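Local coordinates for protein TbiB1 (Thermobaculum terrenum, PDB 5V1V) that binds the leader peptide of a lasso peptide precursor through a PqqD-like domain, probably to present the precursor for processing during biosynthesis, at residues 37-42 and 50-55; 18-23 and 27-32. One frame throughout, in Å; residues are numbered along the deposited sequence.

Overall arrangement
Two ways of building a small leader-binding domain stand side by side here. Contact 1 (37-42 with 50-55) joins helix 34-44 to helix 49-59 through a few mostly buried aliphatic side chains, near the chain's centre. Contact 2 (18-23 with 27-32) is a beta hairpin farther out, partly buried and held chiefly by backbone hydrogen bonds, with one strand edge given to the bound peptide. Their centres lie about 18 Å apart, on opposite sides of the chain's centre, yet helix 34-44 bridges them: Trp40 and Ser37 face Leu21, Leu32 and Val19 of the hairpin, while Ile39 and Leu42 face the second helix.

Contact 1: 37-42 and 50-55; sequences SRIWSL and EEIVDA. With ZN (zinc ion), chain F.
With CG1 turned anti to the carbonyl carbon (chi1 -64°), Ile52 aims its two branches at different partners on the facing helix: CG1 reaches Leu42 CB at 4.0 Å, while CG2 meets Ile39 CG1, also at 4.0 Å. The side chains of Ile39 and Ile52 cross at about a right angle, with Ile52 CG2 set against both CG1 and CG2 of Ile39, the first being nearer. Leu42, whose CB points to the second helix, rests its CD1 methyl 3.9 Å from Ala55 CB. The small alanine, about one turn beyond Ile52, thus receives the end of the leucine. This is a sparse helix-helix contact, consistent with the winged helix-turn-helix architecture of PqqD domains, in which three strands are followed by three helices; the short segments run roughly antiparallel at 139° and their axes come no nearer than 10.3 Å. Helix 64-80 completes the packing: Ile39 also leans on Leu71 and Phe74, and it touches an apolar side chain of the bound peptide.

The guanidinium of Arg38 is overlain on one face by Leu42 CD2, 3.5 Å above its plane and offset toward the rim; its NE forms a salt bridge with Glu59. Polar chemistry of another kind occupies the flank of 50-55 turned from the first helix. There Glu50 OE2 and Asp54 OD2, one helical turn apart, both bind the same zinc ion, each at 2.0 Å, and a water joins them as a third ligand. Arg64 makes salt bridges with the other oxygen of each acid, Glu50 OE1 and Asp54 OD1, and probably offsets part of their charge.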
ATOM      1  N   SER A  37       2.519  -4.699   1.922  1.00 14.38           N
ATOM      2  CA  SER A  37       1.437  -5.642   1.660  0.50 14.75           C
ATOM      3  C   SER A  37       0.346  -5.548   2.717  1.00 14.80           C
ATOM      4  O   SER A  37      -0.842  -5.605   2.397  1.00 15.18           O
ATOM      5  CB  SER A  37       1.971  -7.070   1.594  0.50 16.92           C
ATOM      6  OG  SER A  37       2.788  -7.236   0.459  0.50 18.35           O
ATOM      7  N   ARG A  38       0.750  -5.397   3.977  1.00 14.91           N
ATOM      8  CA  ARG A  38      -0.218  -5.257   5.055  1.00 15.10           C
ATOM      9  C   ARG A  38      -1.043  -3.976   4.906  1.00 13.59           C
ATOM     10  O   ARG A  38      -2.269  -4.002   5.057  1.00 13.97           O
ATOM     11  CB  ARG A  38       0.451  -5.313   6.432  1.00 16.47           C
ATOM     12  CG  ARG A  38      -0.534  -5.226   7.591  1.00 16.13           C
ATOM     13  CD  ARG A  38      -1.434  -6.445   7.719  1.00 19.18           C
ATOM     14  NE  ARG A  38      -2.358  -6.279   8.837  1.00 20.55           N
ATOM     15  CZ  ARG A  38      -3.679  -6.419   8.776  1.00 20.74           C
ATOM     16  NH1 ARG A  38      -4.279  -6.767   7.643  1.00 23.83           N
ATOM     17  NH2 ARG A  38      -4.402  -6.232   9.870  1.00 23.44           N
ATOM     18  N   ILE A  39      -0.370  -2.864   4.614  1.00 13.02           N
ATOM     19  CA  ILE A  39      -1.065  -1.607   4.347  1.00 11.79           C
ATOM     20  C   ILE A  39      -2.048  -1.776   3.185  1.00 11.66           C
ATOM     21  O   ILE A  39      -3.192  -1.333   3.279  1.00 12.45           O
ATOM     22  CB  ILE A  39      -0.082  -0.450   4.097  1.00 11.95           C
ATOM     23  CG1 ILE A  39       0.677  -0.148   5.393  1.00 12.58           C
ATOM     24  CG2 ILE A  39      -0.837   0.780   3.597  1.00 12.06           C
ATOM     25  CD1 ILE A  39       1.932   0.670   5.174  1.00 13.79           C
ATOM     26  N   TRP A  40      -1.620  -2.430   2.103  1.00 11.25           N
ATOM     27  CA  TRP A  40      -2.516  -2.639   0.976  1.00 11.36           C
ATOM     28  C   TRP A  40      -3.763  -3.419   1.390  1.00 12.48           C
ATOM     29  O   TRP A  40      -4.887  -3.056   1.038  1.00 13.19           O
ATOM     30  CB  TRP A  40      -1.778  -3.340  -0.154  1.00 12.11           C
ATOM     31  CG  TRP A  40      -2.608  -3.443  -1.396  1.00 11.89           C
ATOM     32  CD1 TRP A  40      -3.331  -4.529  -1.806  1.00 12.37           C
ATOM     33  CD2 TRP A  40      -2.838  -2.412  -2.370  1.00 11.03           C
ATOM     34  NE1 TRP A  40      -3.988  -4.239  -2.976  1.00 12.05           N
ATOM     35  CE2 TRP A  40      -3.694  -2.955  -3.352  1.00 12.14           C
ATOM     36  CE3 TRP A  40      -2.387  -1.094  -2.524  1.00 10.81           C
ATOM     37  CZ2 TRP A  40      -4.122  -2.230  -4.467  1.00 12.43           C
ATOM     38  CZ3 TRP A  40      -2.816  -0.366  -3.642  1.00 11.86           C
ATOM     39  CH2 TRP A  40      -3.676  -0.942  -4.597  1.00 11.44           C
ATOM     40  N   SER A  41      -3.565  -4.474   2.174  1.00 13.19           N
ATOM     41  CA  SER A  41      -4.691  -5.274   2.646  1.00 14.28           C
ATOM     42  C   SER A  41      -5.684  -4.448   3.466  1.00 14.58           C
ATOM     43  O   SER A  41      -6.904  -4.617   3.341  1.00 16.63           O
ATOM     44  CB  SER A  41      -4.204  -6.480   3.441  1.00 16.73           C
ATOM     45  OG  SER A  41      -3.486  -7.368   2.607  1.00 22.18           O
ATOM     46  N   LEU A  42      -5.162  -3.540   4.286  1.00 13.72           N
ATOM     47  CA  LEU A  42      -6.010  -2.644   5.070  1.00 13.72           C
ATOM     48  C   LEU A  42      -6.751  -1.640   4.178  1.00 14.17           C
ATOM     49  O   LEU A  42      -7.922  -1.348   4.406  1.00 14.44           O
ATOM     50  CB  LEU A  42      -5.185  -1.928   6.144  1.00 14.30           C
ATOM     51  CG  LEU A  42      -4.649  -2.838   7.260  1.00 14.97           C
ATOM     52  CD1 LEU A  42      -3.409  -2.251   7.920  1.00 14.88           C
ATOM     53  CD2 LEU A  42      -5.728  -3.129   8.292  1.00 16.83           C
ATOM     54  N   GLU A  50      -5.832   6.863   9.756  1.00 16.72           N
ATOM     55  CA  GLU A  50      -5.730   6.710  11.225  0.50 16.21           C
ATOM     56  C   GLU A  50      -5.775   5.247  11.631  1.00 15.14           C
ATOM     57  O   GLU A  50      -4.992   4.797  12.471  1.00 17.01           O
ATOM     58  CB  GLU A  50      -6.845   7.474  11.965  0.50 16.12           C
ATOM     59  CG  GLU A  50      -6.884   7.244  13.479  0.50 15.81           C
ATOM     60  CD  GLU A  50      -5.683   7.839  14.190  0.50 13.78           C
ATOM     61  OE1 GLU A  50      -5.014   8.706  13.594  0.50 14.68           O
ATOM     62  OE2 GLU A  50      -5.403   7.447  15.350  0.50 11.48           O
ATOM     63  N   GLU A  51      -6.717   4.507  11.046  1.00 14.49           N
ATOM     64  CA  GLU A  51      -6.891   3.082  11.335  1.00 15.78           C
ATOM     65  C   GLU A  51      -5.671   2.282  10.899  1.00 15.22           C
ATOM     66  O   GLU A  51      -5.268   1.341  11.576  1.00 16.29           O
ATOM     67  CB  GLU A  51      -8.123   2.519  10.627  1.00 16.96           C
ATOM     68  CG  GLU A  51      -9.425   3.145  11.069  1.00 19.33           C
ATOM     69  CD  GLU A  51     -10.621   2.496  10.419  1.00 21.81           C
ATOM     70  OE1 GLU A  51     -11.310   1.715  11.104  1.00 24.68           O
ATOM     71  OE2 GLU A  51     -10.859   2.763   9.221  1.00 21.79           O
ATOM     72  N   ILE A  52      -5.088   2.656   9.762  1.00 13.51           N
ATOM     73  CA  ILE A  52      -3.912   1.961   9.261  1.00 13.21           C
ATOM     74  C   ILE A  52      -2.725   2.220  10.191  1.00 13.84           C
ATOM     75  O   ILE A  52      -2.017   1.293  10.563  1.00 14.52           O
ATOM     76  CB  ILE A  52      -3.580   2.370   7.809  1.00 12.77           C
ATOM     77  CG1 ILE A  52      -4.719   1.942   6.869  1.00 13.72           C
ATOM     78  CG2 ILE A  52      -2.242   1.774   7.381  1.00 14.13           C
ATOM     79  CD1 ILE A  52      -4.601   2.485   5.462  1.00 15.04           C
ATOM     80  N   VAL A  53      -2.522   3.474  10.586  1.00 13.07           N
ATOM     81  CA  VAL A  53      -1.476   3.801  11.553  1.00 13.53           C
ATOM     82  C   VAL A  53      -1.653   2.947  12.815  1.00 13.26           C
ATOM     83  O   VAL A  53      -0.703   2.331  13.294  1.00 14.45           O
ATOM     84  CB  VAL A  53      -1.461   5.312  11.895  1.00 13.63           C
ATOM     85  CG1 VAL A  53      -0.514   5.594  13.057  1.00 14.00           C
ATOM     86  CG2 VAL A  53      -1.072   6.142  10.674  1.00 14.77           C
ATOM     87  N   ASP A  54      -2.873   2.902  13.342  1.00 13.94           N
ATOM     88  CA  ASP A  54      -3.117   2.183  14.583  1.00 13.91           C
ATOM     89  C   ASP A  54      -2.852   0.693  14.412  1.00 13.92           C
ATOM     90  O   ASP A  54      -2.287   0.070  15.305  1.00 15.62           O
ATOM     91  CB  ASP A  54      -4.526   2.456  15.091  1.00 16.12           C
ATOM     92  CG  ASP A  54      -4.695   3.873  15.579  1.00 16.01           C
ATOM     93  OD1 ASP A  54      -3.696   4.627  15.625  1.00 18.23           O
ATOM     94  OD2 ASP A  54      -5.840   4.245  15.914  1.00 16.30           O
ATOM     95  N   ALA A  55      -3.235   0.127  13.266  1.00 13.78           N
ATOM     96  CA  ALA A  55      -3.012  -1.293  13.002  1.00 13.16           C
ATOM     97  C   ALA A  55      -1.529  -1.628  12.923  1.00 14.08           C
ATOM     98  O   ALA A  55      -1.076  -2.592  13.544  1.00 15.67           O
ATOM     99  CB  ALA A  55      -3.733  -1.722  11.735  1.00 14.17           C
TER
HETATM  100 ZN    ZN F 102      -6.069   6.077  16.581  1.00 16.88          ZN
HETATM  101  O   HOH W   1      -4.654   6.108  18.061  1.00 20.29           O

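Contact 2: 18-23 and 27-32; sequences EVVLLH and GTYFGL
Leu21 and Leu32 meet on the tightly packed face of the hairpin, where CD1 of one leucine lies 3.8 Å from CD1 of the other and the two side chains run slantwise over each other. Next to them Leu21 CB sits 4.1 Å from Phe30 CB, and the edge of the Phe30 ring lies by Leu21 O. Helix 34-44 covers the Val19, Leu21 and Leu32 end of this face: Trp40 packs on both leucines and Ser37 on Val19 and Leu32.

The strands form an antiparallel beta hairpin, the second and third of the three-stranded sheet. Leu21 and Phe30 make a hydrogen-bonded pair, with Leu21 N to Phe30 O and Phe30 N to Leu21 O both 2.9 Å, and Val19 with Leu32 makes another. Close to the turn, His23 N donates almost straight to Thr28 O (178° at the hydrogen), whereas Gly27 N reaches His23 O in a more bent bond of 132°.

Packing is looser on the opposite face, that of Val20, Leu22 and Tyr29, which is partly exposed. Here Val20 CG1 stands 4.3 Å from Tyr29 CD2 at the edge of the ring, and Leu22 CG is 4.2 Å from Tyr29 CB. Tyr29 has its CG between backbone N and carbonyl carbon (chi1 73°), and its ring meets the backbone of the bound peptide. Through Tyr29, Phe30 and Gly31 that peptide pairs as an added antiparallel strand, extending the sheet beyond 28-32.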
ATOM      1  N   GLU A  18       3.477 -11.491  -0.045  1.00 27.73           N
ATOM      2  CA  GLU A  18       3.553 -10.436  -1.043  1.00 24.36           C
ATOM      3  C   GLU A  18       2.227 -10.208  -1.767  1.00 20.74           C
ATOM      4  O   GLU A  18       1.294 -11.007  -1.669  1.00 21.96           O
ATOM      5  CB  GLU A  18       4.656 -10.756  -2.061  1.00 26.95           C
ATOM      6  CG  GLU A  18       6.066 -10.792  -1.479  1.00 32.06           C
ATOM      7  CD  GLU A  18       7.122 -11.205  -2.492  1.00 37.28           C
ATOM      8  OE1 GLU A  18       6.828 -12.056  -3.361  1.00 44.26           O
ATOM      9  OE2 GLU A  18       8.256 -10.682  -2.417  1.00 42.93           O
ATOM     10  N   VAL A  19       2.160  -9.095  -2.487  1.00 16.80           N
ATOM     11  CA  VAL A  19       1.042  -8.809  -3.381  1.00 16.76           C
ATOM     12  C   VAL A  19       1.606  -8.282  -4.686  1.00 14.11           C
ATOM     13  O   VAL A  19       2.477  -7.415  -4.689  1.00 16.40           O
ATOM     14  CB  VAL A  19       0.080  -7.719  -2.849  1.00 18.66           C
ATOM     15  CG1 VAL A  19      -1.261  -7.819  -3.569  1.00 19.51           C
ATOM     16  CG2 VAL A  19      -0.123  -7.821  -1.351  1.00 22.18           C
ATOM     17  N   VAL A  20       1.102  -8.807  -5.793  1.00 13.44           N
ATOM     18  CA  VAL A  20       1.382  -8.246  -7.099  1.00 13.61           C
ATOM     19  C   VAL A  20       0.175  -7.393  -7.487  1.00 11.98           C
ATOM     20  O   VAL A  20      -0.978  -7.848  -7.392  1.00 12.93           O
ATOM     21  CB  VAL A  20       1.638  -9.353  -8.139  1.00 14.08           C
ATOM     22  CG1 VAL A  20       1.905  -8.747  -9.510  1.00 15.88           C
ATOM     23  CG2 VAL A  20       2.819 -10.211  -7.696  1.00 17.26           C
ATOM     24  N   LEU A  21       0.430  -6.154  -7.907  1.00 11.76           N
ATOM     25  CA  LEU A  21      -0.637  -5.248  -8.351  1.00 11.65           C
ATOM     26  C   LEU A  21      -0.537  -5.034  -9.849  1.00 11.87           C
ATOM     27  O   LEU A  21       0.552  -4.768 -10.359  1.00 12.42           O
ATOM     28  CB  LEU A  21      -0.518  -3.880  -7.667  1.00 13.41           C
ATOM     29  CG  LEU A  21      -0.346  -3.884  -6.152  1.00 13.48           C
ATOM     30  CD1 LEU A  21      -0.200  -2.474  -5.607  1.00 13.74           C
ATOM     31  CD2 LEU A  21      -1.533  -4.573  -5.511  1.00 15.50           C
ATOM     32  N   LEU A  22      -1.670  -5.124 -10.541  1.00 12.05           N
ATOM     33  CA  LEU A  22      -1.735  -4.859 -11.967  0.50 13.65           C
ATOM     34  C   LEU A  22      -2.702  -3.711 -12.218  1.00 11.95           C
ATOM     35  O   LEU A  22      -3.867  -3.786 -11.828  1.00 13.93           O
ATOM     36  CB  LEU A  22      -2.218  -6.102 -12.715  0.50 16.59           C
ATOM     37  CG  LEU A  22      -1.308  -7.328 -12.789  0.50 19.26           C
ATOM     38  CD1 LEU A  22      -1.315  -8.128 -11.494  0.50 19.15           C
ATOM     39  CD2 LEU A  22      -1.773  -8.187 -13.950  0.50 22.47           C
ATOM     40  N   HIS A  23      -2.224  -2.650 -12.854  1.00 11.88           N
ATOM     41  CA  HIS A  23      -3.101  -1.564 -13.207  1.00 12.01           C
ATOM     42  C   HIS A  23      -3.591  -1.803 -14.624  1.00 12.65           C
ATOM     43  O   HIS A  23      -2.802  -1.764 -15.572  1.00 13.88           O
ATOM     44  CB  HIS A  23      -2.379  -0.233 -13.097  1.00 12.85           C
ATOM     45  CG  HIS A  23      -3.300   0.940 -13.110  1.00 13.98           C
ATOM     46  ND1 HIS A  23      -4.123   1.231 -14.178  1.00 15.11           N
ATOM     47  CD2 HIS A  23      -3.544   1.887 -12.176  1.00 16.15           C
ATOM     48  CE1 HIS A  23      -4.830   2.312 -13.900  1.00 16.69           C
ATOM     49  NE2 HIS A  23      -4.504   2.722 -12.688  1.00 16.39           N
ATOM     50  N   GLY A  27      -1.318  -0.569 -17.691  1.00 15.76           N
ATOM     51  CA  GLY A  27      -0.627  -1.821 -18.034  1.00 17.65           C
ATOM     52  C   GLY A  27       0.658  -2.076 -17.266  1.00 16.78           C
ATOM     53  O   GLY A  27       1.515  -2.839 -17.719  1.00 20.98           O
ATOM     54  N   THR A  28       0.788  -1.438 -16.108  1.00 15.29           N
ATOM     55  CA  THR A  28       1.984  -1.525 -15.283  1.00 15.88           C
ATOM     56  C   THR A  28       1.710  -2.473 -14.122  1.00 14.10           C
ATOM     57  O   THR A  28       0.586  -2.532 -13.606  1.00 15.01           O
ATOM     58  CB  THR A  28       2.415  -0.132 -14.766  1.00 18.54           C
ATOM     59  OG1 THR A  28       2.520   0.785 -15.864  1.00 24.76           O
ATOM     60  CG2 THR A  28       3.766  -0.202 -14.048  1.00 18.97           C
ATOM     61  N   TYR A  29       2.723  -3.238 -13.729  1.00 12.88           N
ATOM     62  CA  TYR A  29       2.626  -4.063 -12.535  1.00 12.82           C
ATOM     63  C   TYR A  29       3.672  -3.740 -11.481  1.00 11.17           C
ATOM     64  O   TYR A  29       4.738  -3.171 -11.771  1.00 12.86           O
ATOM     65  CB  TYR A  29       2.546  -5.566 -12.844  1.00 13.37           C
ATOM     66  CG  TYR A  29       3.813  -6.233 -13.327  1.00 11.72           C
ATOM     67  CD1 TYR A  29       4.330  -5.945 -14.582  1.00 12.54           C
ATOM     68  CD2 TYR A  29       4.452  -7.196 -12.547  1.00 12.09           C
ATOM     69  CE1 TYR A  29       5.468  -6.574 -15.038  1.00 12.89           C
ATOM     70  CE2 TYR A  29       5.591  -7.844 -12.998  1.00 12.66           C
ATOM     71  CZ  TYR A  29       6.098  -7.521 -14.245  1.00 13.03           C
ATOM     72  OH  TYR A  29       7.235  -8.145 -14.714  1.00 13.48           O
ATOM     73  N   PHE A  30       3.332  -4.099 -10.249  1.00 11.64           N
ATOM     74  CA  PHE A  30       4.049  -3.679  -9.057  1.00 11.92           C
ATOM     75  C   PHE A  30       4.086  -4.811  -8.056  1.00 12.38           C
ATOM     76  O   PHE A  30       3.261  -5.726  -8.114  1.00 12.93           O
ATOM     77  CB  PHE A  30       3.325  -2.496  -8.383  1.00 11.93           C
ATOM     78  CG  PHE A  30       3.103  -1.314  -9.292  1.00 11.67           C
ATOM     79  CD1 PHE A  30       1.978  -1.242 -10.109  1.00 12.08           C
ATOM     80  CD2 PHE A  30       4.011  -0.255  -9.315  1.00 13.10           C
ATOM     81  CE1 PHE A  30       1.784  -0.164 -10.958  1.00 13.02           C
ATOM     82  CE2 PHE A  30       3.811   0.835 -10.150  1.00 13.43           C
ATOM     83  CZ  PHE A  30       2.700   0.882 -10.974  1.00 13.87           C
ATOM     84  N   GLY A  31       5.024  -4.735  -7.116  1.00 13.57           N
ATOM     85  CA  GLY A  31       5.090  -5.672  -6.015  1.00 14.49           C
ATOM     86  C   GLY A  31       5.125  -4.964  -4.679  1.00 13.64           C
ATOM     87  O   GLY A  31       5.718  -3.890  -4.549  1.00 14.74           O
ATOM     88  N   LEU A  32       4.465  -5.573  -3.703  1.00 14.02           N
ATOM     89  CA  LEU A  32       4.510  -5.145  -2.318  1.00 15.80           C
ATOM     90  C   LEU A  32       4.899  -6.330  -1.466  1.00 17.13           C
ATOM     91  O   LEU A  32       4.590  -7.472  -1.790  1.00 19.59           O
ATOM     92  CB  LEU A  32       3.143  -4.633  -1.855  1.00 14.31           C
ATOM     93  CG  LEU A  32       2.537  -3.436  -2.589  1.00 15.52           C
ATOM     94  CD1 LEU A  32       1.123  -3.188  -2.096  1.00 16.77           C
ATOM     95  CD2 LEU A  32       3.404  -2.208  -2.378  1.00 18.44           C
TER